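Local coordinates for protein DOA1 (Saccharomyces cerevisiae, PDB 3ODT) that probably binds ubiquitin through its WD40 beta-propeller domain and takes part in regulating the turnover of F-box proteins, at residues A26-S34 with L43-L51. Numbering follows the deposited sequence.
Sequences AVDDSKVAS and LWSKDDQWL
The indole of W44 meets the strand of V32 and S34 with its edge: V32 O lies near the ring plane beside CD1, and S34 OG sits 1° out of that plane, 2.9 Å from NE1 in an almost straight hydrogen bond (179°). W50 has K46 CB over the centre of one face, while W44 C lies at its edge and W50 CH2 comes 4.1 Å from V32 CG1. A branched valine suits this place, since CG2 packs against W44 CB (3.8 Å) as CG1 reaches the second ring. With chi1 at -50°, W44 CG stands anti to the carbonyl carbon, which lays the indole along the neighbouring strand with NE1 at the serine. S34 OG also hydrogen-bonds H17 NE2, so the small hydroxyl links histidine and tryptophan. A phenylalanine in place of W44 would probably leave S34 OG without its indole donor and cut the hydrogen-bonded link from H17 to this strand. Backbone bonds join V32 and W44 in both directions, and K46 N to S30 O at 2.8 Å. At the turn before the strand, D28 OD1 accepts from S30 N, forming an Asx turn, and also from S30 OG. This histidine–serine–tryptophan chain within a four-stranded antiparallel blade is characteristic of WD40 beta-propellers.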
loop_
_atom_site.group_PDB
_atom_site.type_symbol
_atom_site.label_atom_id
_atom_site.label_comp_id
_atom_site.label_asym_id
_atom_site.label_seq_id
_atom_site.Cartn_x
_atom_site.Cartn_y
_atom_site.Cartn_z
ATOM N N ALA A 26 7.290 0.967 5.523
ATOM C CA ALA A 26 8.520 1.470 6.073
ATOM C C ALA A 26 8.219 2.478 7.182
ATOM O O ALA A 26 7.377 3.389 7.031
ATOM C CB ALA A 26 9.327 2.151 4.990
ATOM N N VAL A 27 8.902 2.324 8.296
ATOM C CA VAL A 27 8.811 3.296 9.360
ATOM C C VAL A 27 10.049 4.189 9.258
ATOM O O VAL A 27 9.955 5.419 9.203
ATOM C CB VAL A 27 8.719 2.602 10.705
ATOM C CG1 VAL A 27 8.914 3.595 11.837
ATOM C CG2 VAL A 27 7.367 1.887 10.817
ATOM N N ASP A 28 11.218 3.562 9.278
ATOM C CA ASP A 28 12.461 4.235 8.908
ATOM C C ASP A 28 13.427 3.192 8.354
ATOM O O ASP A 28 13.034 2.036 8.186
ATOM C CB ASP A 28 13.042 5.067 10.047
ATOM C CG ASP A 28 13.435 4.249 11.263
ATOM O OD1 ASP A 28 13.989 3.145 11.138
ATOM O OD2 ASP A 28 13.223 4.750 12.387
ATOM N N ASP A 29 14.672 3.560 8.065
ATOM C CA ASP A 29 15.586 2.606 7.461
ATOM C C ASP A 29 15.940 1.426 8.383
ATOM O O ASP A 29 16.536 0.447 7.941
ATOM C CB ASP A 29 16.869 3.290 7.055
ATOM C CG ASP A 29 16.689 4.267 5.931
ATOM O OD1 ASP A 29 15.639 4.310 5.245
ATOM O OD2 ASP A 29 17.638 5.050 5.734
ATOM N N SER A 30 15.588 1.524 9.657
ATOM C CA SER A 30 15.840 0.449 10.612
ATOM C C SER A 30 14.561 -0.172 11.194
ATOM O O SER A 30 14.631 -0.984 12.116
ATOM C CB SER A 30 16.726 0.919 11.776
ATOM O OG SER A 30 16.045 1.858 12.617
ATOM N N LYS A 31 13.414 0.212 10.666
ATOM C CA LYS A 31 12.166 -0.271 11.228
ATOM C C LYS A 31 11.134 -0.426 10.121
ATOM O O LYS A 31 10.892 0.513 9.356
ATOM C CB LYS A 31 11.600 0.725 12.253
ATOM C CG LYS A 31 12.363 0.836 13.558
ATOM C CD LYS A 31 11.629 1.705 14.601
ATOM C CE LYS A 31 12.317 1.664 15.968
ATOM N NZ LYS A 31 13.737 2.047 15.886
ATOM N N VAL A 32 10.488 -1.586 10.089
ATOM C CA VAL A 32 9.390 -1.815 9.176
ATOM C C VAL A 32 8.247 -2.473 9.945
ATOM O O VAL A 32 8.454 -3.125 10.986
ATOM C CB VAL A 32 9.788 -2.647 7.949
ATOM C CG1 VAL A 32 10.999 -2.022 7.220
ATOM C CG2 VAL A 32 10.064 -4.084 8.298
ATOM N N ALA A 33 7.041 -2.342 9.407
ATOM C CA ALA A 33 5.866 -2.926 10.037
ATOM C C ALA A 33 5.031 -3.706 9.036
ATOM O O ALA A 33 5.037 -3.438 7.832
ATOM C CB ALA A 33 5.037 -1.865 10.719
ATOM N N SER A 34 4.324 -4.696 9.544
ATOM C CA SER A 34 3.523 -5.565 8.690
ATOM C C SER A 34 2.260 -5.967 9.419
ATOM O O SER A 34 2.226 -6.003 10.637
ATOM C CB SER A 34 4.321 -6.819 8.315
ATOM O OG SER A 34 4.760 -7.490 9.493
ATOM N N LEU A 43 6.226 -5.132 14.352
ATOM C CA LEU A 43 7.271 -4.139 14.164
ATOM C C LEU A 43 8.589 -4.881 14.148
ATOM O O LEU A 43 8.921 -5.632 15.094
ATOM C CB LEU A 43 7.248 -3.132 15.302
ATOM C CG LEU A 43 8.344 -2.084 15.234
ATOM C CD1 LEU A 43 8.181 -1.192 14.006
ATOM C CD2 LEU A 43 8.305 -1.250 16.500
ATOM N N TRP A 44 9.333 -4.676 13.070
ATOM C CA TRP A 44 10.615 -5.325 12.866
ATOM C C TRP A 44 11.681 -4.238 12.944
ATOM O O TRP A 44 11.575 -3.205 12.259
ATOM C CB TRP A 44 10.646 -6.011 11.487
ATOM C CG TRP A 44 9.456 -6.895 11.182
ATOM C CD1 TRP A 44 8.262 -6.510 10.644
ATOM C CD2 TRP A 44 9.383 -8.325 11.318
ATOM N NE1 TRP A 44 7.436 -7.588 10.490
ATOM C CE2 TRP A 44 8.110 -8.718 10.878
ATOM C CE3 TRP A 44 10.254 -9.296 11.800
ATOM C CZ2 TRP A 44 7.690 -10.029 10.911
ATOM C CZ3 TRP A 44 9.838 -10.615 11.819
ATOM C CH2 TRP A 44 8.561 -10.969 11.387
ATOM N N SER A 45 12.678 -4.464 13.797
ATOM C CA SER A 45 13.774 -3.533 14.019
ATOM C C SER A 45 15.083 -4.150 13.683
ATOM O O SER A 45 15.348 -5.302 14.051
ATOM C CB SER A 45 13.815 -3.116 15.488
ATOM O OG SER A 45 12.556 -2.615 15.837
ATOM N N LYS A 46 15.920 -3.356 13.018
ATOM C CA LYS A 46 17.250 -3.800 12.650
ATOM C C LYS A 46 18.278 -3.257 13.596
ATOM O O LYS A 46 18.393 -2.048 13.788
ATOM C CB LYS A 46 17.589 -3.355 11.240
ATOM C CG LYS A 46 18.814 -4.052 10.710
ATOM C CD LYS A 46 19.140 -3.695 9.291
ATOM C CE LYS A 46 20.319 -4.541 8.821
ATOM N NZ LYS A 46 20.578 -4.435 7.378
ATOM N N ASP A 47 19.025 -4.170 14.211
ATOM C CA ASP A 47 20.190 -3.834 15.019
ATOM C C ASP A 47 21.393 -4.261 14.195
ATOM O O ASP A 47 22.001 -3.447 13.499
ATOM C CB ASP A 47 20.162 -4.580 16.350
ATOM C CG ASP A 47 21.152 -4.018 17.353
ATOM O OD1 ASP A 47 22.104 -3.330 16.930
ATOM O OD2 ASP A 47 20.976 -4.265 18.566
ATOM N N ASP A 48 21.718 -5.548 14.253
ATOM C CA ASP A 48 22.585 -6.154 13.245
ATOM C C ASP A 48 21.667 -7.015 12.372
ATOM O O ASP A 48 21.719 -6.974 11.132
ATOM C CB ASP A 48 23.707 -6.986 13.888
ATOM C CG ASP A 48 24.515 -6.208 14.940
ATOM O OD1 ASP A 48 24.771 -4.993 14.749
ATOM O OD2 ASP A 48 24.905 -6.825 15.965
ATOM N N GLN A 49 20.807 -7.771 13.046
ATOM C CA GLN A 49 19.770 -8.553 12.396
ATOM C C GLN A 49 18.440 -7.866 12.621
ATOM O O GLN A 49 18.330 -6.968 13.444
ATOM C CB GLN A 49 19.712 -9.980 12.950
ATOM C CG GLN A 49 20.864 -10.879 12.502
ATOM C CD GLN A 49 22.198 -10.442 13.069
ATOM O OE1 GLN A 49 23.201 -10.391 12.351
ATOM N NE2 GLN A 49 22.223 -10.133 14.364
ATOM N N TRP A 50 17.437 -8.316 11.890
ATOM C CA TRP A 50 16.081 -7.866 12.078
ATOM C C TRP A 50 15.395 -8.753 13.110
ATOM O O TRP A 50 15.458 -9.985 13.039
ATOM C CB TRP A 50 15.328 -7.973 10.767
ATOM C CG TRP A 50 15.745 -6.959 9.745
ATOM C CD1 TRP A 50 16.702 -7.095 8.768
ATOM C CD2 TRP A 50 15.209 -5.639 9.600
ATOM N NE1 TRP A 50 16.776 -5.933 8.024
ATOM C CE2 TRP A 50 15.870 -5.033 8.518
ATOM C CE3 TRP A 50 14.213 -4.922 10.273
ATOM C CZ2 TRP A 50 15.588 -3.730 8.112
ATOM C CZ3 TRP A 50 13.934 -3.644 9.868
ATOM C CH2 TRP A 50 14.612 -3.058 8.800
ATOM N N LEU A 51 14.750 -8.113 14.075
ATOM C CA LEU A 51 14.016 -8.786 15.117
ATOM C C LEU A 51 12.608 -8.240 15.084
ATOM O O LEU A 51 12.407 -7.032 15.033
ATOM C CB LEU A 51 14.663 -8.469 16.464
ATOM C CG LEU A 51 13.918 -8.980 17.711
ATOM C CD1 LEU A 51 13.936 -10.520 17.752
ATOM C CD2 LEU A 51 14.504 -8.405 19.016
#